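Local coordinates for protein 1-deoxy-D-xylulose 5-phosphate reductoisomerase (Moraxella catarrhalis, PDB 4ZQG) that catalyses the NADPH-dependent conversion of 1-deoxy-D-xylulose 5-phosphate to 2-C-methyl-D-erythritol 4-phosphate in the MEP pathway, and is held here in complex with NADH, fosmidomycin and magnesium, at residues Ala325-Arg330 / Ala366-Lys371; Val133-Leu138 / Glu389-Met394; Ala148-Ile153 / Cys240-Leu245; Ser193-Ser198 / Ile254-Val259. All blocks are in the same frame, centred on the assembly; numbering follows the deposited sequence.

In the fold
From the N terminus, 133-138 comes first and opens contact 2, the widest loop, which shuts only when helix 387-409 returns to helix 130-146. Contacts 1, 3 and 4 all fall within that span. Contact 3 begins at 148-153 and closes at 240-245, joining the edge strand of the parallel sheet to helix 230-243. Contact 4 starts at 193-198, before contact 3 has closed, and ends at 254-259, so the two cross while linking two loops beside the mixed sheet. Contact 1 follows in series and joins two helices of the C-terminal region. Contacts 2 and 3 touch where His241 ND1 meets Gly136 CA at 3.3 Å; the other pairs of contacts do not touch.

Contact 1 (Ala325-Arg330 / Ala366-Lys371); sequences ARYAAR and ACLDDK
Ala328 and Leu368 have the nearest CA atoms of 325-330 and 366-371, 7.7 Å apart, where helix 320-331 faces the end of helix 359-368. Leu368 points at the first helix and reaches it through one branch: CD2 meets Ala328 CB at 4.0 Å. Next to it, the Tyr327 ring leans across the gap, and its CE2 lies 4.3 Å from Leu368 CB, an oblique approach. The tyrosine reaches that far because CG is anti to the backbone N (chi1 172°), which carries the ring out from the helix toward 366-371. Asp369 brings its carboxylate to the ring edge, near the ring plane, with the two planes 71° apart. Its OD2 is 3.6 Å from Tyr327 OH, too long for a hydrogen bond. Behind the apolar pair, Ala335 of helix 333-351 touches both Ala328 and Leu368, so three helices of the C-terminal helical region converge here. Chemically, the join is held by van der Waals contact on its buried side, while at its margin the aspartate carboxylate stands at the edge of the exposed tyrosine ring, steeply inclined to it, without a direct hydrogen bond.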
loop_
_atom_site.group_PDB
_atom_site.type_symbol
_atom_site.label_atom_id
_atom_site.label_comp_id
_atom_site.label_asym_id
_atom_site.label_seq_id
_atom_site.Cartn_x
_atom_site.Cartn_y
_atom_site.Cartn_z
ATOM N N ALA A 325 -1.544 27.558 0.586
ATOM C CA ALA A 325 -2.313 26.655 1.430
ATOM C C ALA A 325 -1.541 26.142 2.611
ATOM O O ALA A 325 -2.110 25.930 3.704
ATOM C CB ALA A 325 -2.818 25.490 0.615
ATOM N N ARG A 326 -0.245 25.921 2.397
ATOM C CA ARG A 326 0.594 25.461 3.486
ATOM C C ARG A 326 0.700 26.574 4.507
ATOM O O ARG A 326 0.427 26.376 5.678
ATOM C CB ARG A 326 1.962 24.983 2.996
ATOM C CG ARG A 326 2.668 24.113 4.035
ATOM C CD ARG A 326 3.994 23.563 3.536
ATOM N NE ARG A 326 3.797 22.563 2.510
ATOM C CZ ARG A 326 3.459 21.303 2.746
ATOM N NH1 ARG A 326 3.297 20.459 1.712
ATOM N NH2 ARG A 326 3.270 20.879 3.995
ATOM N N TYR A 327 1.034 27.766 4.027
ATOM C CA TYR A 327 1.059 28.956 4.850
ATOM C C TYR A 327 -0.210 29.056 5.659
ATOM O O TYR A 327 -0.171 29.273 6.860
ATOM C CB TYR A 327 1.269 30.173 3.973
ATOM C CG TYR A 327 1.126 31.507 4.684
ATOM C CD1 TYR A 327 1.778 31.762 5.899
ATOM C CD2 TYR A 327 0.345 32.538 4.122
ATOM C CE1 TYR A 327 1.645 32.998 6.533
ATOM C CE2 TYR A 327 0.219 33.766 4.743
ATOM C CZ TYR A 327 0.863 33.995 5.946
ATOM O OH TYR A 327 0.718 35.232 6.547
ATOM N N ALA A 328 -1.351 28.840 5.022
ATOM C CA ALA A 328 -2.625 28.956 5.721
ATOM C C ALA A 328 -2.793 27.831 6.721
ATOM O O ALA A 328 -3.240 28.052 7.835
ATOM C CB ALA A 328 -3.781 28.994 4.731
ATOM N N ALA A 329 -2.412 26.617 6.345
ATOM C CA ALA A 329 -2.513 25.503 7.281
ATOM C C ALA A 329 -1.771 25.784 8.575
ATOM O O ALA A 329 -2.260 25.455 9.638
ATOM C CB ALA A 329 -1.990 24.239 6.649
ATOM N N ARG A 330 -0.595 26.400 8.472
ATOM C CA ARG A 330 0.172 26.801 9.645
ATOM C C ARG A 330 -0.523 27.899 10.445
ATOM O O ARG A 330 -0.441 27.910 11.678
ATOM C CB ARG A 330 1.570 27.284 9.237
ATOM C CG ARG A 330 2.564 26.165 9.022
ATOM C CD ARG A 330 3.540 26.457 7.886
ATOM N NE ARG A 330 4.849 26.902 8.355
ATOM C CZ ARG A 330 5.972 26.763 7.660
ATOM N NH1 ARG A 330 5.939 26.190 6.470
ATOM N NH2 ARG A 330 7.122 27.207 8.148
ATOM N N ALA A 366 -3.707 38.136 -1.457
ATOM C CA ALA A 366 -4.121 39.466 -1.051
ATOM C C ALA A 366 -5.091 39.329 0.094
ATOM O O ALA A 366 -5.023 40.074 1.066
ATOM C CB ALA A 366 -4.737 40.236 -2.208
ATOM N N CYS A 367 -5.956 38.335 -0.004
ATOM C CA CYS A 367 -6.851 38.005 1.098
ATOM C C CYS A 367 -6.170 37.421 2.372
ATOM O O CYS A 367 -6.575 37.740 3.497
ATOM C CB CYS A 367 -7.936 37.057 0.608
ATOM S SG CYS A 367 -9.176 37.911 -0.381
ATOM N N LEU A 368 -5.161 36.567 2.220
ATOM C CA LEU A 368 -4.524 36.023 3.396
ATOM C C LEU A 368 -3.815 37.153 4.133
ATOM O O LEU A 368 -3.908 37.224 5.362
ATOM C CB LEU A 368 -3.559 34.891 3.055
ATOM C CG LEU A 368 -4.226 33.555 2.760
ATOM C CD1 LEU A 368 -3.352 32.705 1.871
ATOM C CD2 LEU A 368 -4.583 32.822 4.039
ATOM N N ASP A 369 -3.162 38.037 3.367
ATOM C CA ASP A 369 -2.371 39.131 3.921
ATOM C C ASP A 369 -3.145 40.411 4.223
ATOM O O ASP A 369 -2.562 41.386 4.662
ATOM C CB ASP A 369 -1.183 39.446 3.004
ATOM C CG ASP A 369 -0.154 38.317 2.965
ATOM O OD1 ASP A 369 0.729 38.369 2.085
ATOM O OD2 ASP A 369 -0.229 37.374 3.799
ATOM N N ASP A 370 -4.458 40.403 4.010
ATOM C CA ASP A 370 -5.301 41.559 4.319
ATOM C C ASP A 370 -5.548 41.769 5.814
ATOM O O ASP A 370 -5.995 40.848 6.505
ATOM C CB ASP A 370 -6.648 41.380 3.642
ATOM C CG ASP A 370 -7.563 42.548 3.861
ATOM O OD1 ASP A 370 -7.952 43.170 2.849
ATOM O OD2 ASP A 370 -7.890 42.838 5.034
ATOM N N LYS A 371 -5.332 43.001 6.288
ATOM C CA LYS A 371 -5.391 43.285 7.726
ATOM C C LYS A 371 -6.787 43.056 8.311
ATOM O O LYS A 371 -6.924 42.601 9.449
ATOM C CB LYS A 371 -4.890 44.695 8.035
ATOM C CG LYS A 371 -3.400 44.880 7.771
#

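Contact 2 (Val133-Leu138 / Glu389-Met394); sequences VMAGDL and ERILTM
Ile391 fits its CD1 methyl among three residues of helix 130-146: Ala135 CB at 3.5 Å, Met134 O at 3.7 Å and Leu138 CD2 at 3.9 Å. Ile391 CG1 and CG2 also rest on the Met134 carbonyl oxygen, each 3.8 Å from it. The side chain thus straddles that oxygen, CG1 anti to its own carbonyl carbon (chi1 -67°) and CD1 extended onward against both Ala135 and Leu138. The helix is kinked just here, since the backbone N atoms of Asp137 and Leu138 make no bond to the preceding turn. Helix 130-146 is the connection of a beta-alpha-beta crossover in the Rossmann-type nucleotide-binding domain, between strands 123-126 and 149-152. Against it, the long C-terminal helix 387-409 runs nearly antiparallel, at 166°, with the short axes 10.5 Å apart. Leu111 of helix 111-120 touches Met134, Ala135 and Ile391, and Ile337 of helix 333-351 packs on Ile391 from the C-terminal region. Farther round the second helix, Glu389 O takes two bonds, from Thr393 N and from Thr393 OG1 (2.6 Å), which approach from opposite faces of the carbonyl plane.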
loop_
_atom_site.group_PDB
_atom_site.type_symbol
_atom_site.label_atom_id
_atom_site.label_comp_id
_atom_site.label_asym_id
_atom_site.label_seq_id
_atom_site.Cartn_x
_atom_site.Cartn_y
_atom_site.Cartn_z
ATOM N N VAL A 133 -11.660 21.935 5.578
ATOM C CA VAL A 133 -10.814 23.109 5.428
ATOM C C VAL A 133 -11.361 24.279 6.226
ATOM O O VAL A 133 -10.618 25.125 6.698
ATOM C CB VAL A 133 -10.738 23.568 3.969
ATOM C CG1 VAL A 133 -10.050 24.902 3.829
ATOM C CG2 VAL A 133 -10.034 22.554 3.102
ATOM N N MET A 134 -12.683 24.356 6.361
ATOM C CA MET A 134 -13.321 25.479 7.065
ATOM C C MET A 134 -13.718 25.233 8.499
ATOM O O MET A 134 -13.791 26.175 9.265
ATOM C CB MET A 134 -14.543 25.930 6.288
ATOM C CG MET A 134 -14.107 26.451 4.952
ATOM S SD MET A 134 -15.211 27.706 4.374
ATOM C CE MET A 134 -16.700 26.738 4.451
ATOM N N ALA A 135 -13.972 23.996 8.873
ATOM C CA ALA A 135 -14.482 23.729 10.191
ATOM C C ALA A 135 -13.937 22.429 10.728
ATOM O O ALA A 135 -14.612 21.721 11.479
ATOM C CB ALA A 135 -15.995 23.699 10.145
ATOM N N GLY A 136 -12.702 22.140 10.355
ATOM C CA GLY A 136 -12.068 20.901 10.726
ATOM C C GLY A 136 -12.147 20.631 12.215
ATOM O O GLY A 136 -12.651 19.583 12.612
ATOM N N ASP A 137 -11.696 21.567 13.049
ATOM C CA ASP A 137 -11.669 21.285 14.484
ATOM C C ASP A 137 -13.069 21.008 14.934
ATOM O O ASP A 137 -13.310 20.070 15.680
ATOM C CB ASP A 137 -11.122 22.448 15.326
ATOM C CG ASP A 137 -9.763 22.933 14.860
ATOM O OD1 ASP A 137 -8.730 22.219 15.059
ATOM O OD2 ASP A 137 -9.756 24.058 14.300
ATOM N N LEU A 138 -13.996 21.838 14.472
ATOM C CA LEU A 138 -15.385 21.761 14.932
ATOM C C LEU A 138 -16.028 20.463 14.509
ATOM O O LEU A 138 -16.690 19.813 15.320
ATOM C CB LEU A 138 -16.186 22.938 14.408
ATOM C CG LEU A 138 -17.651 23.075 14.833
ATOM C CD1 LEU A 138 -17.830 22.829 16.319
ATOM C CD2 LEU A 138 -18.165 24.458 14.443
ATOM N N GLU A 389 -21.205 30.058 13.950
ATOM C CA GLU A 389 -21.559 31.444 13.528
ATOM C C GLU A 389 -20.312 32.255 13.207
ATOM O O GLU A 389 -20.334 33.124 12.315
ATOM C CB GLU A 389 -22.429 32.202 14.570
ATOM N N ARG A 390 -19.243 31.964 13.949
ATOM C CA ARG A 390 -17.935 32.549 13.704
ATOM C C ARG A 390 -17.361 32.134 12.347
ATOM O O ARG A 390 -16.794 32.967 11.637
ATOM C CB ARG A 390 -16.983 32.192 14.854
ATOM C CG ARG A 390 -17.270 32.953 16.133
ATOM C CD ARG A 390 -16.994 32.208 17.427
ATOM N NE ARG A 390 -15.837 32.713 18.155
ATOM C CZ ARG A 390 -15.719 32.776 19.490
ATOM N NH1 ARG A 390 -16.705 32.400 20.304
ATOM N NH2 ARG A 390 -14.592 33.244 20.028
ATOM N N ILE A 391 -17.515 30.852 11.980
ATOM C CA ILE A 391 -17.062 30.374 10.657
ATOM C C ILE A 391 -17.850 31.036 9.515
ATOM O O ILE A 391 -17.284 31.528 8.545
ATOM C CB ILE A 391 -17.127 28.826 10.542
ATOM C CG1 ILE A 391 -16.106 28.179 11.489
ATOM C CG2 ILE A 391 -16.834 28.371 9.109
ATOM C CD1 ILE A 391 -16.393 26.747 11.894
ATOM N N LEU A 392 -19.168 31.069 9.641
ATOM C CA LEU A 392 -20.025 31.670 8.602
ATOM C C LEU A 392 -19.837 33.181 8.472
ATOM O O LEU A 392 -19.795 33.705 7.365
ATOM C CB LEU A 392 -21.488 31.343 8.873
ATOM C CG LEU A 392 -21.826 29.849 8.828
ATOM C CD1 LEU A 392 -23.240 29.647 9.337
ATOM C CD2 LEU A 392 -21.664 29.247 7.435
ATOM N N THR A 393 -19.679 33.879 9.592
ATOM C CA THR A 393 -19.422 35.326 9.558
ATOM C C THR A 393 -18.142 35.662 8.800
ATOM O O THR A 393 -18.088 36.636 8.055
ATOM C CB THR A 393 -19.351 35.870 10.987
ATOM O OG1 THR A 393 -20.586 35.578 11.638
ATOM C CG2 THR A 393 -19.106 37.366 11.013
ATOM N N MET A 394 -17.110 34.843 8.978
ATOM C CA MET A 394 -15.839 35.084 8.316
ATOM C C MET A 394 -15.946 34.728 6.873
ATOM O O MET A 394 -15.378 35.392 6.012
ATOM C CB MET A 394 -14.725 34.250 8.938
ATOM C CG MET A 394 -13.413 34.353 8.162
ATOM S SD MET A 394 -12.262 35.461 8.932
ATOM C CE MET A 394 -10.790 35.050 8.038
#

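Contact 3 (Ala148-Ile153 / Cys240-Leu245); sequences ATILPI and CHLFDL
Leu242 meets Ile150 and Pro152 with its CG set anti to the carbonyl carbon (chi1 -87°) and CD1 anti to CA (chi2 177°), so the forked end faces strand 149-152. Each methyl takes one partner: Leu242 CD1 lies 3.8 Å from Pro152 CB, and Leu242 CD2 lies 4.0 Å from Ile150 CG2. Ile150 answers with the branch anti to its backbone N, the short CG2. Because residues two apart along a strand face the same side, Ile150 and Pro152 both point at the helix while Leu151 points away. The leucine therefore spans two successive side chains of one strand face, and no hydrogen bond crosses the contact. Leu242 CB also lies 3.9 Å above the plane of the Phe243 ring, over its centre. Just beyond, Asp244 takes positive phi, and Leu245 N bonds back to Cys240 O at 3.1 Å. Magnesium ligands lie close along the chain from both segments, Asp154 and Glu156 just after the strand and Glu235 earlier in the helix, so the contact joins the strand leading into Asp154 and Glu156 to the helix that bears Glu235. Strand 149-152 is the outer strand of the seven-stranded parallel sheet in this chain, paired through its backbone with strand 123-126. Helix 130-146 flanks the contact, with Val139 on Ile150 and Leu132 on Leu242. Helix 155-162 adds His157, which touches both Pro152 and Leu242.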
loop_
_atom_site.group_PDB
_atom_site.type_symbol
_atom_site.label_atom_id
_atom_site.label_comp_id
_atom_site.label_asym_id
_atom_site.label_seq_id
_atom_site.Cartn_x
_atom_site.Cartn_y
_atom_site.Cartn_z
ATOM N N ALA A 148 -19.770 9.881 15.832
ATOM C CA ALA A 148 -19.778 9.848 14.391
ATOM C C ALA A 148 -18.431 9.311 13.921
ATOM O O ALA A 148 -17.415 9.578 14.543
ATOM C CB ALA A 148 -20.061 11.242 13.811
ATOM N N THR A 149 -18.461 8.547 12.830
ATOM C CA THR A 149 -17.296 7.988 12.176
ATOM C C THR A 149 -17.203 8.705 10.884
ATOM O O THR A 149 -18.191 8.852 10.216
ATOM C CB THR A 149 -17.484 6.492 11.819
ATOM O OG1 THR A 149 -18.343 5.875 12.776
ATOM C CG2 THR A 149 -16.145 5.731 11.801
ATOM N N ILE A 150 -16.029 9.146 10.508
ATOM C CA ILE A 150 -15.824 9.802 9.249
ATOM C C ILE A 150 -14.917 8.941 8.422
ATOM O O ILE A 150 -13.841 8.599 8.882
ATOM C CB ILE A 150 -15.126 11.143 9.452
ATOM C CG1 ILE A 150 -15.992 12.022 10.349
ATOM C CG2 ILE A 150 -14.834 11.804 8.105
ATOM C CD1 ILE A 150 -15.525 13.448 10.421
ATOM N N LEU A 151 -15.350 8.605 7.206
ATOM C CA LEU A 151 -14.528 7.940 6.227
ATOM C C LEU A 151 -14.364 8.773 5.000
ATOM O O LEU A 151 -15.316 9.171 4.362
ATOM C CB LEU A 151 -15.146 6.630 5.805
ATOM C CG LEU A 151 -15.188 5.576 6.901
ATOM C CD1 LEU A 151 -16.398 5.773 7.804
ATOM C CD2 LEU A 151 -15.214 4.188 6.266
ATOM N N PRO A 152 -13.134 8.991 4.601
ATOM C CA PRO A 152 -12.933 9.833 3.445
ATOM C C PRO A 152 -13.127 9.112 2.120
ATOM O O PRO A 152 -12.706 7.938 1.936
ATOM C CB PRO A 152 -11.472 10.250 3.592
ATOM C CG PRO A 152 -10.841 9.075 4.238
ATOM C CD PRO A 152 -11.862 8.521 5.185
ATOM N N ILE A 153 -13.718 9.869 1.206
ATOM C CA ILE A 153 -14.077 9.456 -0.125
ATOM C C ILE A 153 -13.098 10.068 -1.075
ATOM O O ILE A 153 -12.856 9.536 -2.150
ATOM C CB ILE A 153 -15.488 10.019 -0.495
ATOM C CG1 ILE A 153 -16.572 9.034 -0.107
ATOM C CG2 ILE A 153 -15.627 10.435 -1.994
ATOM C CD1 ILE A 153 -17.982 9.606 -0.346
ATOM N N CYS A 240 -4.599 17.131 7.412
ATOM C CA CYS A 240 -4.290 17.518 8.773
ATOM C C CYS A 240 -5.423 17.193 9.728
ATOM O O CYS A 240 -5.186 16.570 10.744
ATOM C CB CYS A 240 -3.918 19.003 8.873
ATOM S SG CYS A 240 -2.430 19.556 7.981
ATOM N N HIS A 241 -6.654 17.587 9.422
ATOM C CA HIS A 241 -7.766 17.258 10.313
ATOM C C HIS A 241 -8.091 15.798 10.322
ATOM O O HIS A 241 -8.402 15.244 11.365
ATOM C CB HIS A 241 -9.035 18.022 9.954
ATOM C CG HIS A 241 -8.887 19.490 10.063
ATOM N ND1 HIS A 241 -8.869 20.141 11.280
ATOM C CD2 HIS A 241 -8.688 20.434 9.115
ATOM C CE1 HIS A 241 -8.657 21.428 11.071
ATOM N NE2 HIS A 241 -8.553 21.632 9.764
ATOM N N LEU A 242 -8.079 15.156 9.164
ATOM C CA LEU A 242 -8.539 13.778 9.133
ATOM C C LEU A 242 -7.622 12.887 9.925
ATOM O O LEU A 242 -8.062 11.995 10.655
ATOM C CB LEU A 242 -8.607 13.261 7.700
ATOM C CG LEU A 242 -9.883 13.502 6.887
ATOM C CD1 LEU A 242 -9.642 12.951 5.493
ATOM C CD2 LEU A 242 -11.059 12.857 7.577
ATOM N N PHE A 243 -6.327 13.113 9.747
ATOM C CA PHE A 243 -5.339 12.215 10.293
ATOM C C PHE A 243 -4.606 12.798 11.498
ATOM O O PHE A 243 -3.686 12.193 12.018
ATOM C CB PHE A 243 -4.385 11.852 9.186
ATOM C CG PHE A 243 -5.071 11.274 8.004
ATOM C CD1 PHE A 243 -4.986 11.877 6.771
ATOM C CD2 PHE A 243 -5.809 10.125 8.136
ATOM C CE1 PHE A 243 -5.632 11.339 5.681
ATOM C CE2 PHE A 243 -6.412 9.570 7.053
ATOM C CZ PHE A 243 -6.339 10.195 5.828
ATOM N N ASP A 244 -5.083 13.946 11.954
ATOM C CA ASP A 244 -4.667 14.556 13.187
ATOM C C ASP A 244 -3.171 14.889 13.233
ATOM O O ASP A 244 -2.521 14.650 14.240
ATOM C CB ASP A 244 -5.061 13.689 14.358
ATOM C CG ASP A 244 -5.042 14.443 15.622
ATOM O OD1 ASP A 244 -4.422 13.962 16.592
ATOM O OD2 ASP A 244 -5.567 15.580 15.631
ATOM N N LEU A 245 -2.679 15.486 12.143
ATOM C CA LEU A 245 -1.298 15.890 11.983
ATOM C C LEU A 245 -1.195 17.373 11.643
ATOM O O LEU A 245 -2.216 18.027 11.385
ATOM C CB LEU A 245 -0.706 15.111 10.823
ATOM C CG LEU A 245 -0.689 13.592 10.945
ATOM C CD1 LEU A 245 -0.172 13.004 9.654
ATOM C CD2 LEU A 245 0.201 13.120 12.095
#

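Contact 4 (Ser193-Ser198 / Ile254-Val259); sequences SFLDKS and IHPNSV
Leu195 reaches Ile254 and Pro256 from the loop that starts at Ser193, in which Phe194 packs its ring against helix 207-211. Leu195 itself turns the other way. Its CG is anti to the backbone N (chi1 166°), which sends the branched end out to the second loop, where CD2 does most of the touching. That methyl of Leu195 is 3.9 Å from Pro256 CG and 4.0 Å from Ile254 CG2, while Leu195 CD1 stands a little farther from the same Ile254 CG2, at 4.2 Å. The Leu195 and Ile254 side chains run alongside one another, pointing opposite ways, and the proline ring contributes CB and CG beside them. Both loops flank the mixed sheet of the central, catalytic domain: the first follows strand 182-189, and the second leaves the outer strand 250-254 beside it. The side chain of Ile254 lies about 8 Å from the bound fosmidomycin. Past Leu195 the chain turns through Asp196 to Lys197, whose N makes a weak bond to Phe194 O, and Lys318 NZ gathers the carbonyl oxygens of Leu195 and Lys197. Ser198 closes the segment as the N-cap of helix 199-203, its OG bonded to Gln201 N. On the facing side, Pro256 is the second residue of a type I turn from His255 to Ser258, and the amide of Asn257 in that turn is gripped at both ends, by Ser308 O and Lys310 N, which fixes its rotation and ties the turn to strand 307-311.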
loop_
_atom_site.group_PDB
_atom_site.type_symbol
_atom_site.label_atom_id
_atom_site.label_comp_id
_atom_site.label_asym_id
_atom_site.label_seq_id
_atom_site.Cartn_x
_atom_site.Cartn_y
_atom_site.Cartn_z
ATOM N N SER A 193 -4.019 20.199 -15.832
ATOM C CA SER A 193 -3.924 20.517 -17.261
ATOM C C SER A 193 -2.735 21.371 -17.693
ATOM O O SER A 193 -2.489 21.476 -18.886
ATOM C CB SER A 193 -5.173 21.261 -17.690
ATOM O OG SER A 193 -6.338 20.465 -17.543
ATOM N N PHE A 194 -2.031 22.021 -16.774
ATOM C CA PHE A 194 -0.963 22.942 -17.185
ATOM C C PHE A 194 0.397 22.591 -16.629
ATOM O O PHE A 194 1.359 23.335 -16.853
ATOM C CB PHE A 194 -1.315 24.391 -16.805
ATOM C CG PHE A 194 -2.529 24.922 -17.526
ATOM C CD1 PHE A 194 -3.807 24.755 -16.984
ATOM C CD2 PHE A 194 -2.398 25.553 -18.757
ATOM C CE1 PHE A 194 -4.922 25.216 -17.650
ATOM C CE2 PHE A 194 -3.514 26.016 -19.427
ATOM C CZ PHE A 194 -4.779 25.851 -18.871
ATOM N N LEU A 195 0.484 21.458 -15.926
ATOM C CA LEU A 195 1.754 20.971 -15.424
ATOM C C LEU A 195 2.880 21.212 -16.435
ATOM O O LEU A 195 3.915 21.825 -16.105
ATOM C CB LEU A 195 1.692 19.468 -15.111
ATOM C CG LEU A 195 3.089 18.827 -14.910
ATOM C CD1 LEU A 195 3.810 19.465 -13.731
ATOM C CD2 LEU A 195 2.998 17.328 -14.730
ATOM N N ASP A 196 2.658 20.739 -17.659
ATOM C CA ASP A 196 3.695 20.694 -18.671
ATOM C C ASP A 196 3.514 21.816 -19.679
ATOM O O ASP A 196 3.577 21.599 -20.876
ATOM C CB ASP A 196 3.662 19.312 -19.351
ATOM C CG ASP A 196 5.014 18.871 -19.845
ATOM O OD1 ASP A 196 6.019 19.132 -19.143
ATOM O OD2 ASP A 196 5.067 18.256 -20.928
ATOM N N LYS A 197 3.277 23.024 -19.170
ATOM C CA LYS A 197 3.014 24.225 -19.985
ATOM C C LYS A 197 3.591 25.439 -19.265
ATOM O O LYS A 197 3.773 25.417 -18.057
ATOM C CB LYS A 197 1.508 24.421 -20.212
ATOM C CG LYS A 197 0.939 23.699 -21.426
ATOM C CD LYS A 197 -0.507 23.267 -21.207
ATOM C CE LYS A 197 -1.187 22.918 -22.528
ATOM N N SER A 198 3.863 26.497 -20.015
ATOM C CA SER A 198 4.467 27.709 -19.460
ATOM C C SER A 198 3.526 28.468 -18.504
ATOM O O SER A 198 2.299 28.416 -18.645
ATOM C CB SER A 198 4.876 28.641 -20.609
ATOM O OG SER A 198 3.782 28.872 -21.490
ATOM N N ILE A 254 4.279 15.540 -7.216
ATOM C CA ILE A 254 3.629 15.507 -8.501
ATOM C C ILE A 254 3.778 14.134 -9.174
ATOM O O ILE A 254 4.878 13.620 -9.355
ATOM C CB ILE A 254 4.206 16.571 -9.458
ATOM C CG1 ILE A 254 4.044 17.995 -8.912
ATOM C CG2 ILE A 254 3.578 16.462 -10.828
ATOM C CD1 ILE A 254 2.872 18.250 -7.970
ATOM N N HIS A 255 2.646 13.623 -9.642
ATOM C CA HIS A 255 2.531 12.324 -10.283
ATOM C C HIS A 255 1.494 12.459 -11.363
ATOM O O HIS A 255 0.314 12.361 -11.051
ATOM C CB HIS A 255 2.055 11.310 -9.246
ATOM C CG HIS A 255 1.791 9.969 -9.820
ATOM N ND1 HIS A 255 2.637 9.388 -10.739
ATOM C CD2 HIS A 255 0.792 9.089 -9.614
ATOM C CE1 HIS A 255 2.160 8.209 -11.078
ATOM N NE2 HIS A 255 1.039 8.012 -10.416
ATOM N N PRO A 256 1.902 12.703 -12.622
ATOM C CA PRO A 256 0.930 12.987 -13.713
ATOM C C PRO A 256 0.020 11.851 -14.157
ATOM O O PRO A 256 -1.059 12.108 -14.659
ATOM C CB PRO A 256 1.790 13.425 -14.898
ATOM C CG PRO A 256 3.187 13.467 -14.418
ATOM C CD PRO A 256 3.286 12.875 -13.049
ATOM N N ASN A 257 0.429 10.604 -13.963
ATOM C CA ASN A 257 -0.357 9.459 -14.456
ATOM C C ASN A 257 -1.660 9.217 -13.672
ATOM O O ASN A 257 -2.521 8.492 -14.123
ATOM C CB ASN A 257 0.490 8.199 -14.412
ATOM C CG ASN A 257 1.918 8.424 -14.885
ATOM O OD1 ASN A 257 2.707 9.139 -14.253
ATOM N ND2 ASN A 257 2.281 7.773 -15.967
ATOM N N SER A 258 -1.769 9.780 -12.475
ATOM C CA SER A 258 -2.918 9.573 -11.586
ATOM C C SER A 258 -3.216 8.108 -11.216
ATOM O O SER A 258 -4.366 7.721 -10.925
ATOM C CB SER A 258 -4.168 10.319 -12.116
ATOM O OG SER A 258 -4.041 11.711 -11.877
ATOM N N VAL A 259 -2.150 7.309 -11.182
ATOM C CA VAL A 259 -2.242 5.910 -10.812
ATOM C C VAL A 259 -1.961 5.694 -9.345
ATOM O O VAL A 259 -2.742 5.051 -8.653
ATOM C CB VAL A 259 -1.318 5.093 -11.685
ATOM C CG1 VAL A 259 -1.177 3.695 -11.136
ATOM C CG2 VAL A 259 -1.898 5.074 -13.096
#